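Local coordinates for DNA replication licensing factor MCM related protein (Thermoplasma acidophilum, PDB 4ME3) that is the N-terminal part of an archaeal MCM that probably binds single-stranded DNA and unwinds it as an ATP-driven replicative helicase, at residues Lys141-Glu146 against Phe183-Asn188; Glu191-Gln196 against Ile219-Leu224. All blocks are in the same frame, centred on the assembly; numbering follows the deposited sequence.

Interaction 1 of 2, residues Lys141-Glu146 against Phe183-Asn188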
ATOM      1  N   LYS A 141       5.370   8.523  -5.355  1.00 16.28           N
ATOM      2  CA  LYS A 141       4.512   8.178  -4.223  1.00 15.78           C
ATOM      3  C   LYS A 141       3.915   9.422  -3.583  1.00 20.85           C
ATOM      4  O   LYS A 141       2.696   9.532  -3.440  1.00 24.01           O
ATOM      5  CB  LYS A 141       5.290   7.375  -3.181  1.00 21.76           C
ATOM      6  CG  LYS A 141       4.446   6.922  -1.995  1.00 22.49           C
ATOM      7  CD  LYS A 141       3.325   5.987  -2.430  1.00 29.80           C
ATOM      8  CE  LYS A 141       2.475   5.544  -1.248  1.00 47.57           C
ATOM      9  NZ  LYS A 141       3.265   4.801  -0.224  1.00 31.17           N
ATOM     10  N   ASN A 142       4.772  10.353  -3.180  1.00 14.84           N
ATOM     11  CA  ASN A 142       4.302  11.649  -2.713  1.00 14.29           C
ATOM     12  C   ASN A 142       4.825  12.723  -3.655  1.00 16.37           C
ATOM     13  O   ASN A 142       6.015  13.039  -3.649  1.00 17.44           O
ATOM     14  CB  ASN A 142       4.753  11.920  -1.279  1.00 19.08           C
ATOM     15  CG  ASN A 142       3.941  13.014  -0.615  1.00 22.42           C
ATOM     16  OD1 ASN A 142       2.830  13.330  -1.052  1.00 23.13           O
ATOM     17  ND2 ASN A 142       4.486  13.599   0.442  1.00 26.80           N
ATOM     18  N   ALA A 143       3.931  13.264  -4.474  1.00 18.32           N
ATOM     19  CA  ALA A 143       4.321  14.169  -5.552  1.00 15.74           C
ATOM     20  C   ALA A 143       4.270  15.628  -5.126  1.00 15.21           C
ATOM     21  O   ALA A 143       3.254  16.102  -4.623  1.00 19.68           O
ATOM     22  CB  ALA A 143       3.428  13.951  -6.756  1.00 15.99           C
ATOM     23  N   ALA A 144       5.369  16.341  -5.358  1.00 19.11           N
ATOM     24  CA  ALA A 144       5.440  17.772  -5.090  1.00 24.28           C
ATOM     25  C   ALA A 144       4.953  18.564  -6.300  1.00 23.38           C
ATOM     26  O   ALA A 144       5.450  18.377  -7.406  1.00 17.94           O
ATOM     27  CB  ALA A 144       6.871  18.171  -4.752  1.00 20.59           C
ATOM     28  N   PHE A 145       3.987  19.452  -6.082  1.00 17.03           N
ATOM     29  CA  PHE A 145       3.472  20.310  -7.144  1.00 20.82           C
ATOM     30  C   PHE A 145       3.682  21.780  -6.802  1.00 26.55           C
ATOM     31  O   PHE A 145       3.301  22.233  -5.724  1.00 25.78           O
ATOM     32  CB  PHE A 145       1.983  20.044  -7.373  1.00 22.55           C
ATOM     33  CG  PHE A 145       1.694  18.732  -8.044  1.00 22.66           C
ATOM     34  CD1 PHE A 145       1.717  18.626  -9.424  1.00 25.42           C
ATOM     35  CD2 PHE A 145       1.394  17.607  -7.297  1.00 21.98           C
ATOM     36  CE1 PHE A 145       1.449  17.421 -10.045  1.00 22.70           C
ATOM     37  CE2 PHE A 145       1.123  16.401  -7.913  1.00 25.36           C
ATOM     38  CZ  PHE A 145       1.154  16.309  -9.288  1.00 19.46           C
ATOM     39  N   GLU A 146       4.279  22.526  -7.725  1.00 22.18           N
ATOM     40  CA  GLU A 146       4.548  23.942  -7.497  1.00 18.56           C
ATOM     41  C   GLU A 146       3.449  24.823  -8.081  1.00 24.04           C
ATOM     42  O   GLU A 146       3.113  24.718  -9.263  1.00 24.55           O
ATOM     43  CB  GLU A 146       5.904  24.332  -8.088  1.00 26.27           C
ATOM     44  CG  GLU A 146       6.221  25.813  -7.957  1.00 26.07           C
ATOM     45  CD  GLU A 146       7.599  26.168  -8.481  1.00 38.67           C
ATOM     46  OE1 GLU A 146       8.349  25.248  -8.871  1.00 34.93           O
ATOM     47  OE2 GLU A 146       7.933  27.372  -8.503  1.00 46.52           O
ATOM     48  N   PHE A 183      -0.317  23.739 -11.970  1.00 28.84           N
ATOM     49  CA  PHE A 183       0.673  23.136 -11.087  1.00 27.77           C
ATOM     50  C   PHE A 183       1.791  22.454 -11.869  1.00 28.85           C
ATOM     51  O   PHE A 183       1.541  21.754 -12.849  1.00 31.28           O
ATOM     52  CB  PHE A 183       0.000  22.129 -10.156  1.00 28.82           C
ATOM     53  CG  PHE A 183      -0.912  22.760  -9.141  1.00 25.84           C
ATOM     54  CD1 PHE A 183      -0.400  23.297  -7.971  1.00 29.29           C
ATOM     55  CD2 PHE A 183      -2.276  22.815  -9.357  1.00 30.68           C
ATOM     56  CE1 PHE A 183      -1.235  23.877  -7.036  1.00 27.88           C
ATOM     57  CE2 PHE A 183      -3.118  23.395  -8.424  1.00 34.54           C
ATOM     58  CZ  PHE A 183      -2.595  23.926  -7.263  1.00 32.25           C
ATOM     59  N   LYS A 184       3.023  22.669 -11.422  1.00 26.42           N
ATOM     60  CA  LYS A 184       4.196  22.075 -12.054  1.00 23.20           C
ATOM     61  C   LYS A 184       4.776  20.979 -11.168  1.00 24.08           C
ATOM     62  O   LYS A 184       5.207  21.246 -10.052  1.00 21.51           O
ATOM     63  CB  LYS A 184       5.257  23.148 -12.301  1.00 26.92           C
ATOM     64  CG  LYS A 184       6.530  22.631 -12.955  1.00 34.83           C
ATOM     65  CD  LYS A 184       7.528  23.752 -13.211  1.00 38.47           C
ATOM     66  CE  LYS A 184       8.253  24.158 -11.937  1.00 48.01           C
ATOM     67  NZ  LYS A 184       9.204  25.285 -12.153  1.00 51.98           N
ATOM     68  N   LEU A 185       4.787  19.748 -11.671  1.00 26.64           N
ATOM     69  CA  LEU A 185       5.362  18.625 -10.940  1.00 21.73           C
ATOM     70  C   LEU A 185       6.861  18.835 -10.734  1.00 29.26           C
ATOM     71  O   LEU A 185       7.580  19.207 -11.663  1.00 24.06           O
ATOM     72  CB  LEU A 185       5.107  17.314 -11.695  1.00 22.35           C
ATOM     73  CG  LEU A 185       5.625  16.021 -11.052  1.00 22.86           C
ATOM     74  CD1 LEU A 185       4.898  15.724  -9.750  1.00 20.73           C
ATOM     75  CD2 LEU A 185       5.481  14.856 -12.019  1.00 29.33           C
ATOM     76  N   ARG A 186       7.321  18.599  -9.509  1.00 23.27           N
ATOM     77  CA  ARG A 186       8.728  18.753  -9.157  1.00 24.89           C
ATOM     78  C   ARG A 186       9.290  17.422  -8.663  1.00 22.30           C
ATOM     79  O   ARG A 186       9.316  17.164  -7.460  1.00 18.19           O
ATOM     80  CB  ARG A 186       8.882  19.804  -8.060  1.00 21.95           C
ATOM     81  CG  ARG A 186       8.303  21.161  -8.409  1.00 21.56           C
ATOM     82  CD  ARG A 186       9.128  21.857  -9.479  1.00 33.35           C
ATOM     83  NE  ARG A 186      10.527  21.984  -9.082  1.00 41.09           N
ATOM     84  CZ  ARG A 186      10.986  22.896  -8.230  1.00 42.68           C
ATOM     85  NH1 ARG A 186      10.158  23.772  -7.672  1.00 46.50           N
ATOM     86  NH2 ARG A 186      12.277  22.931  -7.931  1.00 44.83           N
ATOM     87  N   PRO A 187       9.750  16.575  -9.593  1.00 20.12           N
ATOM     88  CA  PRO A 187      10.222  15.229  -9.245  1.00 18.28           C
ATOM     89  C   PRO A 187      11.341  15.222  -8.203  1.00 25.93           C
ATOM     90  O   PRO A 187      11.354  14.365  -7.321  1.00 21.13           O
ATOM     91  CB  PRO A 187      10.733  14.682 -10.583  1.00 18.06           C
ATOM     92  CG  PRO A 187      10.001  15.461 -11.619  1.00 28.97           C
ATOM     93  CD  PRO A 187       9.840  16.831 -11.041  1.00 24.21           C
ATOM     94  N   ASN A 188      12.271  16.165  -8.294  1.00 25.85           N
ATOM     95  CA  ASN A 188      13.412  16.169  -7.386  1.00 26.84           C
ATOM     96  C   ASN A 188      13.030  16.509  -5.943  1.00 28.56           C
ATOM     97  O   ASN A 188      13.817  16.286  -5.025  1.00 25.52           O
ATOM     98  CB  ASN A 188      14.500  17.118  -7.893  1.00 30.44           C
ATOM     99  CG  ASN A 188      15.099  16.660  -9.209  1.00 32.35           C
ATOM    100  OD1 ASN A 188      14.918  15.511  -9.617  1.00 33.93           O
ATOM    101  ND2 ASN A 188      15.819  17.552  -9.879  1.00 34.32           N
TER

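Interaction 2 of 2, residues Glu191-Gln196 against Ile219-Leu224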
ATOM      1  N   GLU A 191       8.803  12.225  -3.345  1.00 15.40           N
ATOM      2  CA  GLU A 191       9.255  10.949  -2.812  1.00 14.53           C
ATOM      3  C   GLU A 191       8.857   9.805  -3.733  1.00 13.38           C
ATOM      4  O   GLU A 191       7.701   9.689  -4.127  1.00 15.62           O
ATOM      5  CB  GLU A 191       8.686  10.722  -1.412  1.00 21.13           C
ATOM      6  CG  GLU A 191       9.386  11.538  -0.338  1.00 30.24           C
ATOM      7  CD  GLU A 191      10.881  11.277  -0.300  1.00 32.22           C
ATOM      8  OE1 GLU A 191      11.274  10.143   0.049  1.00 36.43           O
ATOM      9  OE2 GLU A 191      11.661  12.199  -0.628  1.00 24.08           O
ATOM     10  N   PHE A 192       9.832   8.970  -4.073  1.00 11.82           N
ATOM     11  CA  PHE A 192       9.595   7.774  -4.873  1.00 10.57           C
ATOM     12  C   PHE A 192       9.772   6.525  -4.029  1.00 14.95           C
ATOM     13  O   PHE A 192      10.503   6.531  -3.031  1.00 14.02           O
ATOM     14  CB  PHE A 192      10.586   7.707  -6.033  1.00 13.42           C
ATOM     15  CG  PHE A 192      10.463   8.842  -7.006  1.00 13.62           C
ATOM     16  CD1 PHE A 192      11.110  10.040  -6.771  1.00 15.00           C
ATOM     17  CD2 PHE A 192       9.711   8.704  -8.156  1.00 18.90           C
ATOM     18  CE1 PHE A 192      11.006  11.085  -7.664  1.00 16.10           C
ATOM     19  CE2 PHE A 192       9.604   9.747  -9.058  1.00 18.54           C
ATOM     20  CZ  PHE A 192      10.252  10.938  -8.806  1.00 15.42           C
ATOM     21  N   ILE A 193       9.117   5.445  -4.441  1.00 11.64           N
ATOM     22  CA  ILE A 193       9.322   4.144  -3.826  1.00 10.73           C
ATOM     23  C   ILE A 193       9.662   3.107  -4.891  1.00 11.91           C
ATOM     24  O   ILE A 193       9.269   3.242  -6.053  1.00 12.10           O
ATOM     25  CB  ILE A 193       8.078   3.673  -3.044  1.00 12.70           C
ATOM     26  CG1 ILE A 193       6.870   3.573  -3.976  1.00 14.02           C
ATOM     27  CG2 ILE A 193       7.787   4.618  -1.891  1.00 16.50           C
ATOM     28  CD1 ILE A 193       5.645   2.966  -3.321  1.00 23.95           C
ATOM     29  N   ASP A 194      10.404   2.083  -4.486  1.00  9.31           N
ATOM     30  CA  ASP A 194      10.728   0.960  -5.347  1.00  9.72           C
ATOM     31  C   ASP A 194       9.472   0.162  -5.647  1.00 12.95           C
ATOM     32  O   ASP A 194       8.620  -0.020  -4.773  1.00 14.01           O
ATOM     33  CB  ASP A 194      11.728   0.034  -4.660  1.00  9.85           C
ATOM     34  CG  ASP A 194      13.088   0.679  -4.453  1.00 16.60           C
ATOM     35  OD1 ASP A 194      13.567   1.377  -5.373  1.00 16.03           O
ATOM     36  OD2 ASP A 194      13.679   0.474  -3.370  1.00 13.76           O
ATOM     37  N   VAL A 195       9.373  -0.320  -6.877  1.00 12.44           N
ATOM     38  CA  VAL A 195       8.284  -1.206  -7.277  1.00 11.71           C
ATOM     39  C   VAL A 195       8.853  -2.328  -8.127  1.00 14.29           C
ATOM     40  O   VAL A 195       9.792  -2.126  -8.898  1.00 14.30           O
ATOM     41  CB  VAL A 195       7.207  -0.464  -8.084  1.00 12.92           C
ATOM     42  CG1 VAL A 195       6.068  -1.414  -8.463  1.00 21.14           C
ATOM     43  CG2 VAL A 195       6.671   0.726  -7.303  1.00 19.01           C
ATOM     44  N   GLN A 196       8.286  -3.516  -7.981  1.00 11.17           N
ATOM     45  CA  GLN A 196       8.683  -4.645  -8.801  1.00 11.86           C
ATOM     46  C   GLN A 196       7.452  -5.501  -9.044  1.00 14.87           C
ATOM     47  O   GLN A 196       6.650  -5.703  -8.135  1.00 12.89           O
ATOM     48  CB  GLN A 196       9.757  -5.463  -8.088  1.00 12.43           C
ATOM     49  CG  GLN A 196      10.306  -6.620  -8.900  1.00 13.78           C
ATOM     50  CD  GLN A 196      11.369  -7.395  -8.158  1.00 15.69           C
ATOM     51  OE1 GLN A 196      11.265  -7.617  -6.949  1.00 15.88           O
ATOM     52  NE2 GLN A 196      12.403  -7.818  -8.876  1.00 15.63           N
ATOM     53  N   ILE A 219       2.336  -7.334  -7.194  1.00 12.01           N
ATOM     54  CA  ILE A 219       3.029  -6.058  -7.114  1.00 10.76           C
ATOM     55  C   ILE A 219       3.687  -5.972  -5.745  1.00 12.70           C
ATOM     56  O   ILE A 219       3.014  -6.049  -4.723  1.00 11.65           O
ATOM     57  CB  ILE A 219       2.065  -4.866  -7.292  1.00 14.59           C
ATOM     58  CG1 ILE A 219       1.390  -4.915  -8.667  1.00 16.31           C
ATOM     59  CG2 ILE A 219       2.803  -3.544  -7.122  1.00 16.33           C
ATOM     60  CD1 ILE A 219       2.344  -4.953  -9.832  1.00 28.34           C
ATOM     61  N   THR A 220       5.009  -5.836  -5.727  1.00 12.75           N
ATOM     62  CA  THR A 220       5.739  -5.663  -4.479  1.00 13.30           C
ATOM     63  C   THR A 220       6.328  -4.260  -4.447  1.00 18.41           C
ATOM     64  O   THR A 220       6.999  -3.845  -5.388  1.00 14.25           O
ATOM     65  CB  THR A 220       6.867  -6.703  -4.321  1.00 13.20           C
ATOM     66  OG1 THR A 220       7.822  -6.560  -5.384  1.00 14.12           O
ATOM     67  CG2 THR A 220       6.298  -8.112  -4.337  1.00 11.63           C
ATOM     68  N   GLU A 221       6.065  -3.526  -3.371  1.00 13.10           N
ATOM     69  CA  GLU A 221       6.498  -2.136  -3.288  1.00 12.60           C
ATOM     70  C   GLU A 221       7.386  -1.878  -2.082  1.00 11.75           C
ATOM     71  O   GLU A 221       7.312  -2.582  -1.071  1.00 12.35           O
ATOM     72  CB  GLU A 221       5.292  -1.195  -3.224  1.00 15.76           C
ATOM     73  CG  GLU A 221       4.462  -1.141  -4.493  1.00 18.72           C
ATOM     74  CD  GLU A 221       3.463  -0.000  -4.476  1.00 24.38           C
ATOM     75  OE1 GLU A 221       3.125   0.479  -3.372  1.00 23.20           O
ATOM     76  OE2 GLU A 221       3.019   0.422  -5.563  1.00 24.01           O
ATOM     77  N   ASP A 222       8.221  -0.851  -2.212  1.00 13.42           N
ATOM     78  CA  ASP A 222       9.049  -0.354  -1.120  1.00 12.05           C
ATOM     79  C   ASP A 222       9.899  -1.475  -0.513  1.00 13.63           C
ATOM     80  O   ASP A 222      10.713  -2.080  -1.213  1.00 14.20           O
ATOM     81  CB  ASP A 222       8.157   0.347  -0.086  1.00 11.80           C
ATOM     82  CG  ASP A 222       8.914   1.347   0.767  1.00 29.61           C
ATOM     83  OD1 ASP A 222      10.123   1.556   0.525  1.00 18.97           O
ATOM     84  OD2 ASP A 222       8.286   1.947   1.667  1.00 25.20           O
ATOM     85  N   ASP A 223       9.717  -1.753   0.775  1.00 14.22           N
ATOM     86  CA  ASP A 223      10.532  -2.744   1.470  1.00 15.57           C
ATOM     87  C   ASP A 223      10.339  -4.167   0.950  1.00 11.43           C
ATOM     88  O   ASP A 223      11.151  -5.047   1.236  1.00 12.33           O
ATOM     89  CB  ASP A 223      10.254  -2.705   2.981  1.00 17.89           C
ATOM     90  CG  ASP A 223       8.767  -2.653   3.307  1.00 21.46           C
ATOM     91  OD1 ASP A 223       8.064  -1.787   2.748  1.00 20.07           O
ATOM     92  OD2 ASP A 223       8.300  -3.472   4.128  1.00 22.49           O
ATOM     93  N   LEU A 224       9.269  -4.396   0.193  1.00 11.40           N
ATOM     94  CA  LEU A 224       8.998  -5.725  -0.347  1.00 11.32           C
ATOM     95  C   LEU A 224       9.556  -5.921  -1.759  1.00 12.98           C
ATOM     96  O   LEU A 224       9.608  -7.045  -2.250  1.00 10.10           O
ATOM     97  CB  LEU A 224       7.492  -6.010  -0.335  1.00 12.30           C
ATOM     98  CG  LEU A 224       6.847  -6.061   1.053  1.00 17.01           C
ATOM     99  CD1 LEU A 224       5.385  -6.471   0.941  1.00 16.17           C
ATOM    100  CD2 LEU A 224       7.608  -7.003   1.970  1.00 16.18           C
TER
HETATM  101  O   HOH W   1      11.422   2.266  -1.711  1.00 13.69           O
HETATM  102  O   HOH W   2      13.341  -1.543  -1.890  1.00 14.25           O
HETATM  103  O   HOH W   3      10.067  -8.769  -4.486  1.00 16.00           O

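Interaction 1 of 2, residues Lys141-Glu146 against Phe183-Asn188
E146 carries its CG anti to the backbone N (chi1 177°) and runs on extended, which brings OE1 over to the two cationic side chains of K184 and R186; R186, bent at both chi2 and chi3, folds back to meet it. The two strands form an antiparallel pair next to the Cys4 zinc site of this MCM N-terminal domain. E146 and K184 are a hydrogen-bonded pair, with E146 N to K184 O at 2.8 Å and K184 N returning to E146 O; R186 N adds a bond to A144 O. F145 and L185, the adjacent non-hydrogen-bonded pair, lie on the other side of the sheet from the charged cluster. There L185 CD1 sits over one face of the F145 ring, offset toward its rim, 4.1 Å from the centroid in a CH-pi contact, and the same methyl touches A143 CB. F145 also touches F183 CB, while V156 of the strand 153-157 and P166 pack around it. The F183 side chain lies against those of C147 and C169, two of the four cysteines that hold the zinc ion. On the charged side K184 lies alongside E146, pointing the same way, and its NZ makes a longer salt bridge to OE1 at 3.4 Å. Two cations thus share one carboxylate oxygen, which probably favours its ionised form, while OE2 makes a weak hydrogen bond to H151 ND1. R186 NH1 comes to 2.6 Å from E146 OE1, but the hydrogen bond within this salt bridge is bent and weak, the carboxylate and guanidinium planes standing 46° apart.

Interaction 2 of 2, residues Glu191-Gln196 against Ile219-Leu224
V195 lies alongside the aliphatic part of E221, the two side chains pointing the same way, with V195 CG2 4.0 Å from E221 CG. Its other methyl, CG1, placed anti to the backbone N (chi1 -179°), crosses to I219 CG2. I193 CD1 crosses the carboxylate end of E221, 3.5 Å from its OE1, an oxygen that is hydrogen-bonded to Y260 while OE2 pairs with K139. With both methyls of V195 removed, as in an alanine here, E221 CG and I219 CG2 would probably lose their partners, opening a gap beside the buried glutamate. The backbones form an antiparallel pair in the OB domain. V195 and E221 are non-hydrogen-bonded; Q196 and T220 are joined by Q196 N to T220 O at 2.9 Å and T220 N to Q196 O. On their face of the sheet Q196 CB packs against T220 OG1, and a water links Q196 OE1, T220 OG1 and L224 O; Q196 OE1 also receives G226 N. D222 leaves the strand with positive phi (55°) yet still gives its N-H to D194 O at 2.7 Å. A second water bridges D194 OD2 and D222 O, and a third joins D194 N to D222 OD1, whereas D222 OD2 is held by R45 and N97. The strand 191-201 lies here between 215-221 and the strand 123-147, whose F137 and K139 touch V195; past the turn, D223 and L224 meet the strands 46-50 and 97-101.

From the N terminus, the chain passes the N-terminal helices and the strands 46-50 and 97-101 and reaches the long strand 123-147, where K141-E146 opens interaction 1. It then runs past C147 and C150, through the strand 153-157, and past C169 and C172 before F183-N188 closes that excursion. Soon after, the strand 191-201 opens interaction 2, closed by I219-L224 at the end of the strand 215-221. The two contacts follow in series, neither nested nor crossed. They join where E191 pairs with the classic bulge formed by K141 and N142. Interaction 1 ties together the part of the sheet that runs out to the zinc site, interaction 2 another part of the same sheet.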